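Local coordinates for arginine decarboxylase, A207R protein (Paramecium bursaria Chlorella virus 1, PDB 2NVA) that decarboxylates arginine to agmatine, using pyridoxal 5'-phosphate as cofactor in a TIM-barrel domain, at residues A[119-124]-A[128-133]; A[173-178]-A[188-193]. One frame throughout, in Å; residues are numbered along the deposited sequence.

Both contacts pack a barrel helix against a strand or the chain next to it, in the cofactor-binding TIM barrel, with centres 20 Å apart. Contact 1 is on the return from a helix into strand 129-133, near the start of that strand. Contact 2 is on the exit from the next strand, 170-174, where the chain turns to the cofactor. The two strands are neighbours in the parallel sheet. Leu132 O and Ser174 N, 2.9 Å apart, probably form a hydrogen bond between them. Farther along, Arg133 NH2 packs 3.5 Å from His176 CB. The packing core of contact 1 is distant from the bound PL2, with the side chain of Met130 about 13 Å away. Strand 129-133 then carries Arg133 to that ligand, which His176 also touches.

Contact 1: residues A[119-124]-A[128-133]; sequences DKIHTY and CKMILR
Ile121 on helix 115-124 faces Cys128 at the turn into strand 129-133, with their CA atoms 7.1 Å apart. Three residues separate the two segments, so the chain folds back on itself directly. The contact is small, apolar and buried. Ile121 carries the helix side of it.

Ile121 and Met130 reach toward each other and meet tip to tip. The closest pair is Ile121 CD1 and Met130 SD, at 3.7 Å. The methyl end of the methionine takes part as well. Met130 CE lies 3.8 Å from both CG1 and CD1 of Ile121. The thioether therefore lies against the longer branch of the isoleucine. Bends at chi2 (-52°) and chi3 (-68°) fold the methionine chain and place SD and CE together at this branch. The shorter branch borders both strand-side residues. Ile121 CG2 lies 4.1 Å from Met130 SD and 4.3 Å from Cys128 CB, a looser approach.

Within the helix, Asp119 O accepts two bonds from Thr123. The backbone N gives the usual helical bond. OG1 adds a second at 3.2 Å, from the opposite face of the carbonyl plane.

The arrangement is the alpha-to-beta half of a beta-alpha-beta unit, strand 109-112, helix 115-124 and strand 129-133, in a TIM barrel. Ile168 covers both Ile121 and Met130. Leu99 of helix 96-105 packs on Ile121. Cys128 rests on Ala110 and Met130 on Phe112, both of strand 109-112, while strand 170-174 runs along the other edge of strand 129-133.

Contact 2: residues A[173-178]-A[188-193]; sequences ISFHVG and YRAIKS. With PL2 ((4-{[(4-{[amino(imino)methyl]amino}butyl)amino]methyl}-5-hydroxy-6-methylpyridin-3-yl)methyl dihydrogen phosphate), chain I.
Phe175 turns one ring face to helix 184-204, and Ala190 sits on it. This is a CH-pi contact. Ala190 CB lies 3.4 Å from the centroid of the Phe175 ring and 11° off the ring normal, so the methyl is close to the centre of the ring. The CA atoms of the pair are 7.0 Å apart. Phe175 CG lies between its backbone N and carbonyl carbon (chi1 59°), which sends the ring toward the helix, and chi2 then turns its face to the methyl.

Apolar packing widens the patch. Ile191 crosses the phenylalanine obliquely, and its CG1 is 3.7 Å from Phe175 CZ. Val177 reaches the same alanine methyl, with CG1 4.1 Å from Ala190 CB. All four side chains are buried.

The polar bonds belong to His176, a pyridoxal phosphate binding residue whose CB points away from the helix. Its NE2 donates to OP4 of PL2, the phosphate ester oxygen of the cofactor-agmatine adduct, at 3.1 Å in a fairly straight bond. OP4 lies at the edge of the imidazole, near its plane. On the other nitrogen, ND1 accepts from Gly178 N at 3.0 Å, tilted 21° out of the ring plane. The two bonds fix the rotation of the ring. The ring also lies close to the pyridine, with His176 CD2 3.4 Å from PL2 C4.

The contact thus has two sides. The adduct lies at the C-terminal end of the barrel strands, and the helix packs outside them. Strand 170-174, helix 184-204 and strand 210-212 form a beta-alpha-beta unit. Ile213 and Ser194 also border Phe175. Ala237 and Ile238 of helix 229-241 pack on Ile191, joining this helix to the next one around the barrel.

Contact 1: residues A[119-124]-A[128-133]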
ATOM      1  N   ASP A 119       2.432  23.331 -22.083  1.00 12.36           N
ATOM      2  CA  ASP A 119       3.102  22.867 -23.307  1.00 12.64           C
ATOM      3  C   ASP A 119       2.465  21.571 -23.809  1.00 12.85           C
ATOM      4  O   ASP A 119       2.179  21.441 -24.997  1.00 13.07           O
ATOM      5  CB  ASP A 119       4.590  22.610 -23.065  1.00 13.01           C
ATOM      6  CG  ASP A 119       5.376  23.878 -22.847  1.00 13.51           C
ATOM      7  OD1 ASP A 119       4.927  24.944 -23.311  1.00 14.11           O
ATOM      8  OD2 ASP A 119       6.445  23.805 -22.198  1.00 14.26           O
ATOM      9  N   LYS A 120       2.246  20.625 -22.893  1.00 12.36           N
ATOM     10  CA  LYS A 120       1.632  19.340 -23.234  1.00 12.43           C
ATOM     11  C   LYS A 120       0.240  19.546 -23.807  1.00 12.29           C
ATOM     12  O   LYS A 120      -0.115  18.931 -24.815  1.00 12.24           O
ATOM     13  CB  LYS A 120       1.549  18.428 -22.003  1.00 12.47           C
ATOM     14  CG  LYS A 120       2.812  17.633 -21.740  1.00 13.62           C
ATOM     15  CD  LYS A 120       2.570  16.578 -20.662  1.00 14.41           C
ATOM     16  CE  LYS A 120       2.712  17.157 -19.286  1.00 14.44           C
ATOM     17  NZ  LYS A 120       2.331  16.175 -18.227  1.00 12.35           N
ATOM     18  N   ILE A 121      -0.538  20.405 -23.153  1.00 11.72           N
ATOM     19  CA  ILE A 121      -1.905  20.723 -23.596  1.00 12.23           C
ATOM     20  C   ILE A 121      -1.889  21.301 -25.006  1.00 12.38           C
ATOM     21  O   ILE A 121      -2.632  20.852 -25.879  1.00 12.29           O
ATOM     22  CB  ILE A 121      -2.608  21.695 -22.608  1.00 12.22           C
ATOM     23  CG1 ILE A 121      -2.810  21.024 -21.239  1.00 12.96           C
ATOM     24  CG2 ILE A 121      -3.940  22.261 -23.191  1.00 12.06           C
ATOM     25  CD1 ILE A 121      -3.833  19.872 -21.216  1.00 13.73           C
ATOM     26  N   HIS A 122      -1.024  22.289 -25.214  1.00 12.23           N
ATOM     27  CA  HIS A 122      -0.887  22.939 -26.513  1.00 12.64           C
ATOM     28  C   HIS A 122      -0.640  21.916 -27.621  1.00 12.60           C
ATOM     29  O   HIS A 122      -1.279  21.966 -28.681  1.00 12.70           O
ATOM     30  CB  HIS A 122       0.240  23.970 -26.482  1.00 12.16           C
ATOM     31  CG  HIS A 122       0.413  24.696 -27.780  1.00 13.66           C
ATOM     32  ND1 HIS A 122      -0.462  25.672 -28.205  1.00 14.97           N
ATOM     33  CD2 HIS A 122       1.336  24.564 -28.760  1.00 14.88           C
ATOM     34  CE1 HIS A 122      -0.080  26.117 -29.392  1.00 14.72           C
ATOM     35  NE2 HIS A 122       1.013  25.463 -29.748  1.00 15.04           N
ATOM     36  N   THR A 123       0.273  20.982 -27.365  1.00 12.53           N
ATOM     37  CA  THR A 123       0.677  20.005 -28.372  1.00 12.83           C
ATOM     38  C   THR A 123      -0.371  18.895 -28.586  1.00 13.02           C
ATOM     39  O   THR A 123      -0.642  18.515 -29.729  1.00 12.57           O
ATOM     40  CB  THR A 123       2.066  19.406 -28.068  1.00 13.25           C
ATOM     41  OG1 THR A 123       3.023  20.469 -27.920  1.00 13.93           O
ATOM     42  CG2 THR A 123       2.525  18.470 -29.189  1.00 12.82           C
ATOM     43  N   TYR A 124      -0.990  18.423 -27.500  1.00 12.74           N
ATOM     44  CA  TYR A 124      -1.771  17.174 -27.526  1.00 12.75           C
ATOM     45  C   TYR A 124      -3.270  17.283 -27.275  1.00 12.53           C
ATOM     46  O   TYR A 124      -4.024  16.371 -27.626  1.00 13.00           O
ATOM     47  CB  TYR A 124      -1.181  16.156 -26.538  1.00 12.66           C
ATOM     48  CG  TYR A 124       0.221  15.799 -26.898  1.00 13.19           C
ATOM     49  CD1 TYR A 124       0.483  14.969 -27.992  1.00 14.02           C
ATOM     50  CD2 TYR A 124       1.296  16.327 -26.186  1.00 13.47           C
ATOM     51  CE1 TYR A 124       1.782  14.654 -28.366  1.00 14.57           C
ATOM     52  CE2 TYR A 124       2.605  16.011 -26.541  1.00 14.72           C
ATOM     53  CZ  TYR A 124       2.837  15.176 -27.639  1.00 15.37           C
ATOM     54  OH  TYR A 124       4.122  14.859 -28.006  1.00 14.57           O
ATOM     55  N   CYS A 128      -8.568  21.774 -24.840  1.00 12.96           N
ATOM     56  CA  CYS A 128      -8.973  21.420 -23.490  1.00 12.51           C
ATOM     57  C   CYS A 128      -9.184  22.705 -22.688  1.00 12.75           C
ATOM     58  O   CYS A 128      -8.346  23.619 -22.741  1.00 13.16           O
ATOM     59  CB  CYS A 128      -7.906  20.542 -22.841  1.00 12.89           C
ATOM     60  SG  CYS A 128      -8.419  19.819 -21.263  1.00 13.11           S
ATOM     61  N   LYS A 129     -10.311  22.799 -21.991  1.00 11.99           N
ATOM     62  CA  LYS A 129     -10.572  23.955 -21.145  1.00 12.48           C
ATOM     63  C   LYS A 129      -9.843  23.760 -19.826  1.00 12.61           C
ATOM     64  O   LYS A 129     -10.042  22.750 -19.154  1.00 13.00           O
ATOM     65  CB  LYS A 129     -12.069  24.151 -20.934  1.00 12.49           C
ATOM     66  CG  LYS A 129     -12.836  24.269 -22.262  1.00 13.58           C
ATOM     67  CD  LYS A 129     -14.288  24.690 -22.037  1.00 15.23           C
ATOM     68  CE  LYS A 129     -15.129  24.500 -23.312  1.00 17.04           C
ATOM     69  NZ  LYS A 129     -14.596  25.305 -24.464  1.00 17.91           N
ATOM     70  N   MET A 130      -9.020  24.740 -19.457  1.00 12.70           N
ATOM     71  CA  MET A 130      -8.091  24.580 -18.342  1.00 12.34           C
ATOM     72  C   MET A 130      -8.501  25.306 -17.076  1.00 12.25           C
ATOM     73  O   MET A 130      -9.022  26.417 -17.129  1.00 12.62           O
ATOM     74  CB  MET A 130      -6.673  24.994 -18.750  1.00 12.47           C
ATOM     75  CG  MET A 130      -6.098  24.183 -19.920  1.00 12.19           C
ATOM     76  SD  MET A 130      -6.171  22.377 -19.705  1.00 12.96           S
ATOM     77  CE  MET A 130      -4.995  22.149 -18.366  1.00 11.80           C
ATOM     78  N   ILE A 131      -8.249  24.654 -15.940  1.00 12.09           N
ATOM     79  CA  ILE A 131      -8.520  25.226 -14.631  1.00 12.05           C
ATOM     80  C   ILE A 131      -7.195  25.334 -13.888  1.00 11.51           C
ATOM     81  O   ILE A 131      -6.512  24.339 -13.685  1.00 11.75           O
ATOM     82  CB  ILE A 131      -9.544  24.369 -13.818  1.00 12.35           C
ATOM     83  CG1 ILE A 131     -10.916  24.387 -14.497  1.00 13.38           C
ATOM     84  CG2 ILE A 131      -9.664  24.874 -12.391  1.00 12.08           C
ATOM     85  CD1 ILE A 131     -11.915  23.370 -13.913  1.00 13.78           C
ATOM     86  N   LEU A 132      -6.833  26.552 -13.500  1.00 11.52           N
ATOM     87  CA  LEU A 132      -5.583  26.737 -12.782  1.00 11.78           C
ATOM     88  C   LEU A 132      -5.770  26.342 -11.320  1.00 11.84           C
ATOM     89  O   LEU A 132      -6.591  26.924 -10.621  1.00 12.16           O
ATOM     90  CB  LEU A 132      -5.076  28.182 -12.902  1.00 12.07           C
ATOM     91  CG  LEU A 132      -3.873  28.553 -12.019  1.00 12.30           C
ATOM     92  CD1 LEU A 132      -2.608  27.781 -12.392  1.00 13.54           C
ATOM     93  CD2 LEU A 132      -3.624  30.063 -12.043  1.00 13.27           C
ATOM     94  N   ARG A 133      -4.994  25.361 -10.876  1.00 11.86           N
ATOM     95  CA  ARG A 133      -5.005  24.970  -9.474  1.00 12.22           C
ATOM     96  C   ARG A 133      -3.997  25.810  -8.695  1.00 12.45           C
ATOM     97  O   ARG A 133      -2.812  25.842  -9.035  1.00 12.70           O
ATOM     98  CB  ARG A 133      -4.691  23.483  -9.302  1.00 12.06           C
ATOM     99  CG  ARG A 133      -4.718  23.048  -7.844  1.00 12.64           C
ATOM    100  CD  ARG A 133      -4.648  21.541  -7.715  1.00 12.22           C
ATOM    101  NE  ARG A 133      -4.418  21.130  -6.335  1.00 13.01           N
ATOM    102  CZ  ARG A 133      -4.317  19.859  -5.953  1.00 12.37           C
ATOM    103  NH1 ARG A 133      -4.412  18.887  -6.854  1.00 12.53           N
ATOM    104  NH2 ARG A 133      -4.113  19.554  -4.675  1.00 12.91           N
TER

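Contact 2: residues A[173-178]-A[188-193]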
ATOM      1  N   ILE A 173     -10.594  28.509 -11.685  1.00 12.33           N
ATOM      2  CA  ILE A 173      -9.570  28.357 -10.648  1.00 11.94           C
ATOM      3  C   ILE A 173     -10.040  27.264  -9.699  1.00 12.19           C
ATOM      4  O   ILE A 173     -11.222  27.212  -9.351  1.00 12.54           O
ATOM      5  CB  ILE A 173      -9.353  29.685  -9.837  1.00 11.98           C
ATOM      6  CG1 ILE A 173      -9.045  30.874 -10.761  1.00 12.76           C
ATOM      7  CG2 ILE A 173      -8.281  29.523  -8.749  1.00 12.03           C
ATOM      8  CD1 ILE A 173      -7.739  30.784 -11.562  1.00 12.63           C
ATOM      9  N   SER A 174      -9.111  26.404  -9.299  1.00 12.26           N
ATOM     10  CA  SER A 174      -9.391  25.378  -8.298  1.00 12.36           C
ATOM     11  C   SER A 174      -8.362  25.415  -7.168  1.00 11.96           C
ATOM     12  O   SER A 174      -7.307  26.034  -7.284  1.00 12.10           O
ATOM     13  CB  SER A 174      -9.396  23.993  -8.938  1.00 12.40           C
ATOM     14  OG  SER A 174      -8.082  23.585  -9.251  1.00 13.50           O
ATOM     15  N   PHE A 175      -8.683  24.727  -6.082  1.00 12.29           N
ATOM     16  CA  PHE A 175      -7.742  24.515  -4.998  1.00 12.45           C
ATOM     17  C   PHE A 175      -8.168  23.228  -4.314  1.00 12.14           C
ATOM     18  O   PHE A 175      -9.302  22.776  -4.487  1.00 12.38           O
ATOM     19  CB  PHE A 175      -7.767  25.690  -4.006  1.00 12.36           C
ATOM     20  CG  PHE A 175      -9.127  25.945  -3.370  1.00 12.48           C
ATOM     21  CD1 PHE A 175      -9.536  25.231  -2.239  1.00 12.99           C
ATOM     22  CD2 PHE A 175      -9.989  26.918  -3.889  1.00 13.25           C
ATOM     23  CE1 PHE A 175     -10.790  25.465  -1.647  1.00 13.98           C
ATOM     24  CE2 PHE A 175     -11.241  27.163  -3.293  1.00 12.89           C
ATOM     25  CZ  PHE A 175     -11.635  26.431  -2.171  1.00 13.27           C
ATOM     26  N   HIS A 176      -7.257  22.649  -3.545  1.00 12.24           N
ATOM     27  CA  HIS A 176      -7.628  21.602  -2.608  1.00 12.71           C
ATOM     28  C   HIS A 176      -6.898  21.913  -1.315  1.00 12.71           C
ATOM     29  O   HIS A 176      -5.664  21.957  -1.295  1.00 13.11           O
ATOM     30  CB  HIS A 176      -7.240  20.223  -3.139  1.00 12.95           C
ATOM     31  CG  HIS A 176      -7.974  19.105  -2.464  1.00 13.91           C
ATOM     32  ND1 HIS A 176      -8.185  19.076  -1.102  1.00 15.30           N
ATOM     33  CD2 HIS A 176      -8.560  17.988  -2.957  1.00 15.53           C
ATOM     34  CE1 HIS A 176      -8.849  17.977  -0.781  1.00 16.18           C
ATOM     35  NE2 HIS A 176      -9.084  17.297  -1.888  1.00 14.95           N
ATOM     36  N   VAL A 177      -7.657  22.173  -0.252  1.00 12.43           N
ATOM     37  CA  VAL A 177      -7.048  22.556   1.024  1.00 12.80           C
ATOM     38  C   VAL A 177      -6.307  21.396   1.684  1.00 12.77           C
ATOM     39  O   VAL A 177      -5.472  21.609   2.569  1.00 13.51           O
ATOM     40  CB  VAL A 177      -8.080  23.152   2.015  1.00 12.50           C
ATOM     41  CG1 VAL A 177      -8.759  24.350   1.402  1.00 12.77           C
ATOM     42  CG2 VAL A 177      -9.101  22.088   2.451  1.00 12.27           C
ATOM     43  N   GLY A 178      -6.611  20.175   1.262  1.00 12.61           N
ATOM     44  CA  GLY A 178      -6.064  18.989   1.898  1.00 12.74           C
ATOM     45  C   GLY A 178      -7.167  17.981   2.145  1.00 13.85           C
ATOM     46  O   GLY A 178      -8.333  18.358   2.315  1.00 14.26           O
ATOM     47  N   TYR A 188     -12.662  29.422   3.399  1.00 12.50           N
ATOM     48  CA  TYR A 188     -12.929  30.839   3.239  1.00 13.26           C
ATOM     49  C   TYR A 188     -11.723  31.555   2.605  1.00 12.73           C
ATOM     50  O   TYR A 188     -11.873  32.263   1.615  1.00 13.34           O
ATOM     51  CB  TYR A 188     -13.284  31.480   4.580  1.00 13.01           C
ATOM     52  CG  TYR A 188     -13.844  32.874   4.395  1.00 13.86           C
ATOM     53  CD1 TYR A 188     -15.218  33.088   4.350  1.00 14.29           C
ATOM     54  CD2 TYR A 188     -12.999  33.963   4.222  1.00 13.74           C
ATOM     55  CE1 TYR A 188     -15.751  34.365   4.142  1.00 15.02           C
ATOM     56  CE2 TYR A 188     -13.521  35.262   4.027  1.00 13.57           C
ATOM     57  CZ  TYR A 188     -14.901  35.446   3.980  1.00 14.00           C
ATOM     58  OH  TYR A 188     -15.432  36.711   3.792  1.00 15.37           O
ATOM     59  N   ARG A 189     -10.540  31.363   3.184  1.00 13.18           N
ATOM     60  CA  ARG A 189      -9.302  31.979   2.681  1.00 13.22           C
ATOM     61  C   ARG A 189      -8.944  31.496   1.274  1.00 13.09           C
ATOM     62  O   ARG A 189      -8.429  32.276   0.457  1.00 12.84           O
ATOM     63  CB  ARG A 189      -8.130  31.723   3.646  1.00 13.72           C
ATOM     64  CG  ARG A 189      -8.220  32.499   4.978  1.00 15.26           C
ATOM     65  CD  ARG A 189      -7.099  32.077   5.931  1.00 16.73           C
ATOM     66  NE  ARG A 189      -6.753  33.109   6.928  1.00 18.78           N
ATOM     67  CZ  ARG A 189      -7.195  33.152   8.189  1.00 20.20           C
ATOM     68  NH1 ARG A 189      -8.014  32.210   8.663  1.00 19.77           N
ATOM     69  NH2 ARG A 189      -6.795  34.118   9.002  1.00 17.42           N
ATOM     70  N   ALA A 190      -9.218  30.217   1.000  1.00 12.62           N
ATOM     71  CA  ALA A 190      -8.963  29.631  -0.314  1.00 12.64           C
ATOM     72  C   ALA A 190      -9.871  30.239  -1.380  1.00 12.68           C
ATOM     73  O   ALA A 190      -9.434  30.490  -2.508  1.00 12.87           O
ATOM     74  CB  ALA A 190      -9.136  28.123  -0.274  1.00 12.15           C
ATOM     75  N   ILE A 191     -11.134  30.457  -1.028  1.00 12.71           N
ATOM     76  CA  ILE A 191     -12.105  31.026  -1.974  1.00 12.39           C
ATOM     77  C   ILE A 191     -11.781  32.506  -2.246  1.00 12.83           C
ATOM     78  O   ILE A 191     -11.915  32.982  -3.384  1.00 12.59           O
ATOM     79  CB  ILE A 191     -13.571  30.802  -1.483  1.00 12.40           C
ATOM     80  CG1 ILE A 191     -13.908  29.299  -1.528  1.00 11.81           C
ATOM     81  CG2 ILE A 191     -14.587  31.622  -2.313  1.00 12.39           C
ATOM     82  CD1 ILE A 191     -15.039  28.863  -0.582  1.00 11.79           C
ATOM     83  N   LYS A 192     -11.333  33.214  -1.209  1.00 12.82           N
ATOM     84  CA  LYS A 192     -10.874  34.593  -1.367  1.00 13.38           C
ATOM     85  C   LYS A 192      -9.662  34.660  -2.308  1.00 13.12           C
ATOM     86  O   LYS A 192      -9.624  35.494  -3.216  1.00 12.98           O
ATOM     87  CB  LYS A 192     -10.535  35.216  -0.005  1.00 13.47           C
ATOM     88  CG  LYS A 192     -10.088  36.680  -0.092  1.00 14.51           C
ATOM     89  CD  LYS A 192      -9.720  37.243   1.283  1.00 15.85           C
ATOM     90  CE  LYS A 192      -9.402  38.753   1.145  1.00 17.55           C
ATOM     91  NZ  LYS A 192      -9.185  39.360   2.504  1.00 19.19           N
ATOM     92  N   SER A 193      -8.678  33.787  -2.088  1.00 12.85           N
ATOM     93  CA  SER A 193      -7.490  33.744  -2.945  1.00 13.35           C
ATOM     94  C   SER A 193      -7.859  33.380  -4.379  1.00 12.87           C
ATOM     95  O   SER A 193      -7.221  33.839  -5.329  1.00 13.28           O
ATOM     96  CB  SER A 193      -6.470  32.730  -2.408  1.00 13.60           C
ATOM     97  OG  SER A 193      -5.974  33.141  -1.144  1.00 13.89           O
TER
HETATM   98  N1  PL2 I2001      -9.848  16.193  -5.762  1.00 16.27           N
HETATM   99  C2  PL2 I2001      -8.521  16.031  -5.900  1.00 17.24           C
HETATM  100  C2A PL2 I2001      -7.781  16.683  -7.085  1.00 16.58           C
HETATM  101  C3  PL2 I2001      -7.838  15.264  -4.947  1.00 17.19           C
HETATM  102  O3  PL2 I2001      -6.494  15.130  -5.099  1.00 16.61           O
HETATM  103  C4  PL2 I2001      -8.505  14.671  -3.857  1.00 16.25           C
HETATM  104  C4A PL2 I2001      -7.784  13.802  -2.784  1.00 17.44           C
HETATM  105  C5  PL2 I2001      -9.895  14.892  -3.781  1.00 15.81           C
HETATM  106  C6  PL2 I2001     -10.531  15.650  -4.747  1.00 15.40           C
HETATM  107  P   PL2 I2001     -11.485  14.077  -0.303  1.00 15.09           P
HETATM  108  N   PL2 I2001      -6.359  14.167  -2.618  1.00 17.41           N
HETATM  109  CA  PL2 I2001      -5.532  12.985  -2.337  1.00 16.81           C
HETATM  110  CG  PL2 I2001      -5.099  11.068  -0.742  1.00 16.95           C
HETATM  111  OP2 PL2 I2001     -10.841  14.343   1.143  1.00 15.47           O
HETATM  112  OP3 PL2 I2001     -11.719  12.470  -0.408  1.00 14.49           O
HETATM  113  OP1 PL2 I2001     -12.748  14.849  -0.498  1.00 13.21           O
HETATM  114  OP4 PL2 I2001     -10.305  14.480  -1.321  1.00 16.44           O
HETATM  115  C5M PL2 I2001     -10.724  14.293  -2.627  1.00 16.95           C
HETATM  116  CB  PL2 I2001      -6.029  12.234  -1.084  1.00 16.95           C
HETATM  117  CD  PL2 I2001      -5.573  10.333   0.534  1.00 15.30           C
HETATM  118  NE  PL2 I2001      -4.666   9.177   0.708  1.00 15.98           N
HETATM  119  CZ  PL2 I2001      -4.874   8.123   1.512  1.00 16.02           C
HETATM  120  NH2 PL2 I2001      -3.950   7.132   1.548  1.00 15.33           N
HETATM  121  NH1 PL2 I2001      -5.971   8.049   2.271  1.00 15.93           N